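Local atomic coordinates of Phosphoglucomutase/phosphomannomutase family protein (Burkholderia thailandensis, PDB entry 3UW2), a protein that probably catalyses intramolecular phosphate transfer on hexose phosphates, as a metal-dependent member of the phosphohexose mutase family, and carries a bound zinc ion. Residues A[54-57]-A[58-62]; A[177-180]-A[181-185]; A[40-43]-A[44-47]. All blocks are in the same frame, centred on the assembly; numbering follows the deposited sequence.

Contact 1: A[54-57]-A[58-62]; sequences GSEV and RAQGG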
loop_
_atom_site.group_PDB
_atom_site.type_symbol
_atom_site.label_atom_id
_atom_site.label_comp_id
_atom_site.label_asym_id
_atom_site.label_seq_id
_atom_site.Cartn_x
_atom_site.Cartn_y
_atom_site.Cartn_z
ATOM N N GLY A 54 11.603 -19.393 6.824
ATOM C CA GLY A 54 11.040 -20.676 7.308
ATOM C C GLY A 54 11.557 -21.055 8.703
ATOM O O GLY A 54 10.817 -21.672 9.549
ATOM N N SER A 55 12.809 -20.669 8.964
ATOM C CA SER A 55 13.450 -20.906 10.253
ATOM C C SER A 55 12.755 -20.071 11.338
ATOM O O SER A 55 12.561 -20.556 12.468
ATOM C CB SER A 55 14.920 -20.475 10.229
ATOM O OG SER A 55 15.700 -21.280 9.365
ATOM N N GLU A 56 12.455 -18.809 11.038
ATOM C CA GLU A 56 11.767 -17.970 12.011
ATOM C C GLU A 56 10.305 -18.496 12.266
ATOM O O GLU A 56 9.812 -18.513 13.423
ATOM C CB GLU A 56 11.834 -16.513 11.570
ATOM C CG GLU A 56 11.278 -15.511 12.589
ATOM C CD GLU A 56 11.958 -15.625 13.972
ATOM O OE1 GLU A 56 13.185 -15.924 14.088
ATOM O OE2 GLU A 56 11.237 -15.443 14.967
ATOM N N VAL A 57 9.623 -18.922 11.199
ATOM C CA VAL A 57 8.315 -19.547 11.358
ATOM C C VAL A 57 8.400 -20.725 12.344
ATOM O O VAL A 57 7.606 -20.787 13.303
ATOM C CB VAL A 57 7.764 -19.970 9.988
ATOM C CG1 VAL A 57 6.716 -21.050 10.097
ATOM C CG2 VAL A 57 7.273 -18.745 9.196
ATOM N N ARG A 58 9.379 -21.622 12.175
ATOM C CA ARG A 58 9.468 -22.786 13.104
ATOM C C ARG A 58 9.844 -22.340 14.517
ATOM O O ARG A 58 9.431 -22.938 15.464
ATOM C CB ARG A 58 10.490 -23.840 12.669
ATOM C CG ARG A 58 10.423 -24.315 11.251
ATOM C CD ARG A 58 9.958 -25.743 11.121
ATOM N NE ARG A 58 10.448 -26.627 12.199
ATOM C CZ ARG A 58 11.578 -27.337 12.209
ATOM N NH1 ARG A 58 12.432 -27.366 11.202
ATOM N NH2 ARG A 58 11.817 -28.110 13.251
ATOM N N ALA A 59 10.631 -21.283 14.662
ATOM C CA ALA A 59 11.051 -20.855 16.008
ATOM C C ALA A 59 9.835 -20.253 16.742
ATOM O O ALA A 59 9.820 -20.197 17.960
ATOM C CB ALA A 59 12.176 -19.836 15.902
ATOM N N GLN A 60 8.832 -19.788 15.988
ATOM C CA GLN A 60 7.569 -19.351 16.580
ATOM C C GLN A 60 6.503 -20.441 16.547
ATOM O O GLN A 60 5.360 -20.210 16.865
ATOM C CB GLN A 60 7.084 -18.048 15.972
ATOM C CG GLN A 60 8.060 -16.898 16.159
ATOM C CD GLN A 60 7.517 -15.604 15.544
ATOM O OE1 GLN A 60 6.304 -15.444 15.408
ATOM N NE2 GLN A 60 8.399 -14.674 15.196
ATOM N N GLY A 61 6.921 -21.652 16.241
ATOM C CA GLY A 61 6.034 -22.784 16.362
ATOM C C GLY A 61 5.098 -22.964 15.176
ATOM O O GLY A 61 4.155 -23.773 15.238
ATOM N N GLY A 62 5.352 -22.218 14.100
ATOM C CA GLY A 62 4.541 -22.379 12.854
ATOM C C GLY A 62 5.109 -23.521 12.006
ATOM O O GLY A 62 6.283 -23.917 12.195
#
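The carbonyl oxygen Val57 O is gripped twice at the end of helix 43-59: Gly62 N binds it at 2.8 Å from above the carbonyl plane, and Gln60 N adds a weak bond from 3.1 Å. Together with the bond from Gly61 N to Arg58 O, this makes a Schellman motif, with Gly61 at positive phi (82°) as its C-prime residue. Gln60 N also donates to Glu56 O at 3.0 Å, so its one hydrogen is divided between two successive helix carbonyls. The chain leaving the helix folds back over Val57, whose CG1 rests 3.5 Å from Gly62 C.

One turn apart, the side chains of Glu56 and Gln60 meet on the flank of the helix. Gln60 NE2 donates to the anti lone pair of Glu56 OE2 at 2.9 Å in a fairly straight bond (161°). The acceptor lies close to the amide plane, while carboxylate and amide are turned 69° apart. With Arg159 in a salt bridge to Glu56 OE1 and Arg144 donating to Gln60 OE1, the carboxylate is probably kept ionised and the amide fixed in its flip. The backbone closes the helix; these side chains link it to both arginines.

Contact 2: A[177-180]-A[181-185]; sequences VADQ and YVERI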
loop_
_atom_site.group_PDB
_atom_site.type_symbol
_atom_site.label_atom_id
_atom_site.label_comp_id
_atom_site.label_asym_id
_atom_site.label_seq_id
_atom_site.Cartn_x
_atom_site.Cartn_y
_atom_site.Cartn_z
ATOM N N VAL A 177 -6.701 -20.049 -4.970
ATOM C CA VAL A 177 -7.545 -19.343 -3.983
ATOM C C VAL A 177 -8.421 -18.210 -4.646
ATOM O O VAL A 177 -9.229 -17.520 -3.971
ATOM C CB VAL A 177 -6.623 -18.743 -2.893
ATOM C CG1 VAL A 177 -6.028 -17.428 -3.363
ATOM C CG2 VAL A 177 -7.402 -18.500 -1.606
ATOM N N ALA A 178 -8.341 -18.082 -5.969
ATOM C CA ALA A 178 -9.083 -17.000 -6.658
ATOM C C ALA A 178 -10.605 -17.078 -6.521
ATOM O O ALA A 178 -11.268 -16.064 -6.286
ATOM C CB ALA A 178 -8.684 -16.955 -8.143
ATOM N N ASP A 179 -11.160 -18.268 -6.672
ATOM C CA ASP A 179 -12.602 -18.427 -6.591
ATOM C C ASP A 179 -13.075 -18.072 -5.177
ATOM O O ASP A 179 -14.091 -17.391 -5.057
ATOM C CB ASP A 179 -13.034 -19.878 -6.850
ATOM C CG ASP A 179 -12.899 -20.284 -8.302
ATOM O OD1 ASP A 179 -12.625 -19.437 -9.181
ATOM O OD2 ASP A 179 -13.061 -21.490 -8.555
ATOM N N GLN A 180 -12.390 -18.568 -4.129
ATOM C CA GLN A 180 -12.785 -18.192 -2.749
ATOM C C GLN A 180 -12.717 -16.660 -2.593
ATOM O O GLN A 180 -13.568 -16.041 -1.983
ATOM C CB GLN A 180 -11.851 -18.735 -1.684
ATOM C CG GLN A 180 -12.051 -20.171 -1.352
ATOM C CD GLN A 180 -11.084 -20.625 -0.297
ATOM O OE1 GLN A 180 -10.228 -21.478 -0.541
ATOM N NE2 GLN A 180 -11.235 -20.090 0.895
ATOM N N TYR A 181 -11.671 -16.071 -3.117
ATOM C CA TYR A 181 -11.529 -14.593 -2.984
ATOM C C TYR A 181 -12.698 -13.823 -3.655
ATOM O O TYR A 181 -13.391 -12.990 -3.044
ATOM C CB TYR A 181 -10.227 -14.216 -3.605
ATOM C CG TYR A 181 -9.906 -12.708 -3.561
ATOM C CD1 TYR A 181 -9.391 -12.106 -2.408
ATOM C CD2 TYR A 181 -10.061 -11.940 -4.697
ATOM C CE1 TYR A 181 -9.070 -10.704 -2.424
ATOM C CE2 TYR A 181 -9.777 -10.588 -4.724
ATOM C CZ TYR A 181 -9.259 -9.970 -3.574
ATOM O OH TYR A 181 -8.929 -8.594 -3.619
ATOM N N VAL A 182 -12.910 -14.088 -4.932
ATOM C CA VAL A 182 -13.976 -13.414 -5.662
ATOM C C VAL A 182 -15.322 -13.648 -4.991
ATOM O O VAL A 182 -16.077 -12.685 -4.782
ATOM C CB VAL A 182 -14.027 -13.839 -7.150
ATOM C CG1 VAL A 182 -15.215 -13.165 -7.874
ATOM C CG2 VAL A 182 -12.673 -13.470 -7.829
ATOM N N GLU A 183 -15.613 -14.899 -4.626
ATOM C CA GLU A 183 -16.908 -15.219 -4.027
ATOM C C GLU A 183 -17.069 -14.559 -2.687
ATOM O O GLU A 183 -18.208 -14.258 -2.251
ATOM C CB GLU A 183 -17.088 -16.731 -3.864
ATOM C CG GLU A 183 -17.265 -17.387 -5.218
ATOM C CD GLU A 183 -16.954 -18.879 -5.187
ATOM O OE1 GLU A 183 -17.480 -19.588 -4.290
ATOM O OE2 GLU A 183 -16.192 -19.347 -6.068
ATOM N N ARG A 184 -15.929 -14.326 -2.027
ATOM C CA ARG A 184 -16.015 -13.743 -0.694
ATOM C C ARG A 184 -16.392 -12.268 -0.845
ATOM O O ARG A 184 -17.208 -11.758 -0.072
ATOM C CB ARG A 184 -14.733 -13.996 0.131
ATOM C CG ARG A 184 -14.558 -13.097 1.341
ATOM C CD ARG A 184 -15.601 -13.336 2.453
ATOM N NE ARG A 184 -15.320 -12.484 3.611
ATOM C CZ ARG A 184 -15.671 -11.193 3.698
ATOM N NH1 ARG A 184 -16.332 -10.579 2.701
ATOM N NH2 ARG A 184 -15.347 -10.495 4.773
ATOM N N ILE A 185 -15.827 -11.573 -1.826
ATOM C CA ILE A 185 -16.164 -10.181 -2.042
ATOM C C ILE A 185 -17.604 -9.958 -2.625
ATOM O O ILE A 185 -18.395 -9.095 -2.141
ATOM C CB ILE A 185 -15.095 -9.480 -2.911
ATOM C CG1 ILE A 185 -13.723 -9.432 -2.134
ATOM C CG2 ILE A 185 -15.601 -8.084 -3.241
ATOM C CD1 ILE A 185 -12.539 -8.995 -3.003
#
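Val182 packs back on Ala178 on the buried side of the first turn of helix 178-186, and here the packing is close. Val182 CG2 sits 3.3 Å from Ala178 O, beside the bond that Val182 N makes to the same oxygen at 2.9 Å in an almost perfectly straight line (179°). Tyr181 CB lies 3.4 Å from Ala178 O, and its ring swings away from the preceding turn because CG is anti to the backbone N (chi1 180°). One ring face receives Ile185 CD1, 3.4 Å above the plane and offset toward the rim. Phe106 of the first domain meets the ring edge-to-face and the hydroxyl is hydrogen-bonded to Asp363 of the third, so this helix at the start of the second domain joins parts of all three.

The solvent side, where Asp179 and Glu183 are exposed, is acidic, with no bond between the two side chains. They run side by side, Asp179 OD2 and Glu183 OE2 4.5 Å apart, and Glu183 OE2 stands 3.0 Å from Asp179 O, two acceptors facing each other. Arg212, in a salt bridge with Asp179 OD1, probably offsets part of the negative charge, whereas Glu183 may be somewhat easier to protonate than an isolated glutamate.

Contact 3: A[40-43]-A[44-47]; sequences TLDA and DVAR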
loop_
_atom_site.group_PDB
_atom_site.type_symbol
_atom_site.label_atom_id
_atom_site.label_comp_id
_atom_site.label_asym_id
_atom_site.label_seq_id
_atom_site.Cartn_x
_atom_site.Cartn_y
_atom_site.Cartn_z
ATOM N N THR A 40 21.612 -7.959 -7.392
ATOM C CA THR A 40 21.540 -8.290 -5.967
ATOM C C THR A 40 20.550 -9.427 -5.697
ATOM O O THR A 40 20.379 -9.869 -4.581
ATOM C CB THR A 40 21.166 -7.050 -5.149
ATOM O OG1 THR A 40 20.022 -6.467 -5.756
ATOM C CG2 THR A 40 22.335 -5.992 -5.172
ATOM N N LEU A 41 19.882 -9.902 -6.723
ATOM C CA LEU A 41 18.840 -10.890 -6.483
ATOM C C LEU A 41 18.958 -12.020 -7.511
ATOM O O LEU A 41 19.150 -11.738 -8.686
ATOM C CB LEU A 41 17.495 -10.177 -6.626
ATOM C CG LEU A 41 16.231 -10.736 -6.059
ATOM C CD1 LEU A 41 16.532 -10.807 -4.575
ATOM C CD2 LEU A 41 15.058 -9.782 -6.338
ATOM N N ASP A 42 18.845 -13.280 -7.073
ATOM C CA ASP A 42 18.879 -14.420 -8.009
ATOM C C ASP A 42 18.235 -15.593 -7.270
ATOM O O ASP A 42 17.728 -15.403 -6.130
ATOM C CB ASP A 42 20.330 -14.720 -8.548
ATOM C CG ASP A 42 21.319 -15.062 -7.451
ATOM O OD1 ASP A 42 20.919 -15.430 -6.300
ATOM O OD2 ASP A 42 22.534 -14.936 -7.722
ATOM N N ALA A 43 18.220 -16.772 -7.877
ATOM C CA ALA A 43 17.630 -17.962 -7.206
ATOM C C ALA A 43 18.310 -18.271 -5.858
ATOM O O ALA A 43 17.622 -18.666 -4.941
ATOM C CB ALA A 43 17.706 -19.196 -8.081
ATOM N N ASP A 44 19.650 -18.147 -5.770
ATOM C CA ASP A 44 20.368 -18.486 -4.521
ATOM C C ASP A 44 19.910 -17.584 -3.414
ATOM O O ASP A 44 19.708 -18.055 -2.283
ATOM C CB ASP A 44 21.920 -18.375 -4.643
ATOM C CG ASP A 44 22.511 -19.417 -5.594
ATOM O OD1 ASP A 44 22.002 -20.554 -5.629
ATOM O OD2 ASP A 44 23.470 -19.107 -6.330
ATOM N N VAL A 45 19.789 -16.283 -3.737
ATOM C CA VAL A 45 19.279 -15.306 -2.812
ATOM C C VAL A 45 17.844 -15.633 -2.331
ATOM O O VAL A 45 17.562 -15.657 -1.117
ATOM C CB VAL A 45 19.499 -13.882 -3.377
ATOM C CG1 VAL A 45 18.820 -12.837 -2.496
ATOM C CG2 VAL A 45 21.043 -13.551 -3.516
ATOM N N ALA A 46 16.946 -15.958 -3.259
ATOM C CA ALA A 46 15.561 -16.334 -2.881
ATOM C C ALA A 46 15.557 -17.523 -1.948
ATOM O O ALA A 46 14.863 -17.493 -0.948
ATOM C CB ALA A 46 14.698 -16.585 -4.116
ATOM N N ARG A 47 16.347 -18.545 -2.287
ATOM C CA ARG A 47 16.425 -19.743 -1.462
ATOM C C ARG A 47 16.933 -19.391 -0.043
ATOM O O ARG A 47 16.330 -19.830 0.911
ATOM C CB ARG A 47 17.336 -20.793 -2.126
ATOM C CG ARG A 47 17.347 -22.159 -1.434
ATOM C CD ARG A 47 18.277 -23.171 -2.143
ATOM N NE ARG A 47 17.508 -23.649 -3.280
ATOM C CZ ARG A 47 17.685 -23.287 -4.550
ATOM N NH1 ARG A 47 18.716 -22.488 -4.882
ATOM N NH2 ARG A 47 16.830 -23.759 -5.488
#
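One capping hydrogen bond leads the contact between Asp42 and the first turn of helix 43-59. Asp42 is the N-cap: its OD1 accepts from Val45 N at 2.9 Å in a nearly straight bond (170°), the donor arriving almost end-on to the C-O bond. The carboxylate is brought there by a chi1 of 60°, which sets CG between the backbone N and the carbonyl carbon and folds the side chain over the N-H groups of the first turn. Val45 CG2 lies 3.4 Å from Asp42 OD1, alongside the capping bond. The backbone takes over from this point, with Ala46 N bonded to Asp42 O at 3.0 Å and Arg47 N to Ala43 O at 2.9 Å.

Apolar contact between side chains is limited to one pair: Leu41 CD1 meets Val45 CG1 at 3.7 Å, the two side chains crossing at about a right angle.

Charged groups make the third kind. OD1 of Asp42 and OD2 of Asp44 are 4.5 Å apart, a repulsion that the positive end of the helix dipole probably eases. Arg47 NH1 makes a long salt bridge of 3.9 Å to Asp44 OD1, which lies in plane at the guanidinium edge; Arg47 NH2 forms a further salt bridge with Asp84.

Asp84 belongs to helix 75-88, against which Ala43 and Ala46 also pack, through Glu77, Leu78 and Ala81. Leu41 and Ala46 touch Phe139 of strand 136-143, and Thr40 OG1 bonds back to Val36 N at the end of strand 33-36. The start of helix 43-59 thus packs on both strand 136-143, in the sheet of the first alpha/beta/alpha domain, and helix 75-88.

In the fold
Contacts 3 and 1 sit at the start and end of helix 43-59 in the first alpha/beta/alpha domain. Their centres are 21 Å apart, with nearest atoms about 8 Å apart. Strand 136-143 serves both, through Phe139 near the start of the helix and Leu143 near its end. Contact 2 lies farther along the chain, its centre 28 Å from that of contact 1 and 32 Å from that of contact 3. There the side chain of Tyr181 is about 13 Å from the bound zinc ion and about 9 Å from that of the zinc ligand Asp268, whereas contacts 1 and 3 lie away from the metal site.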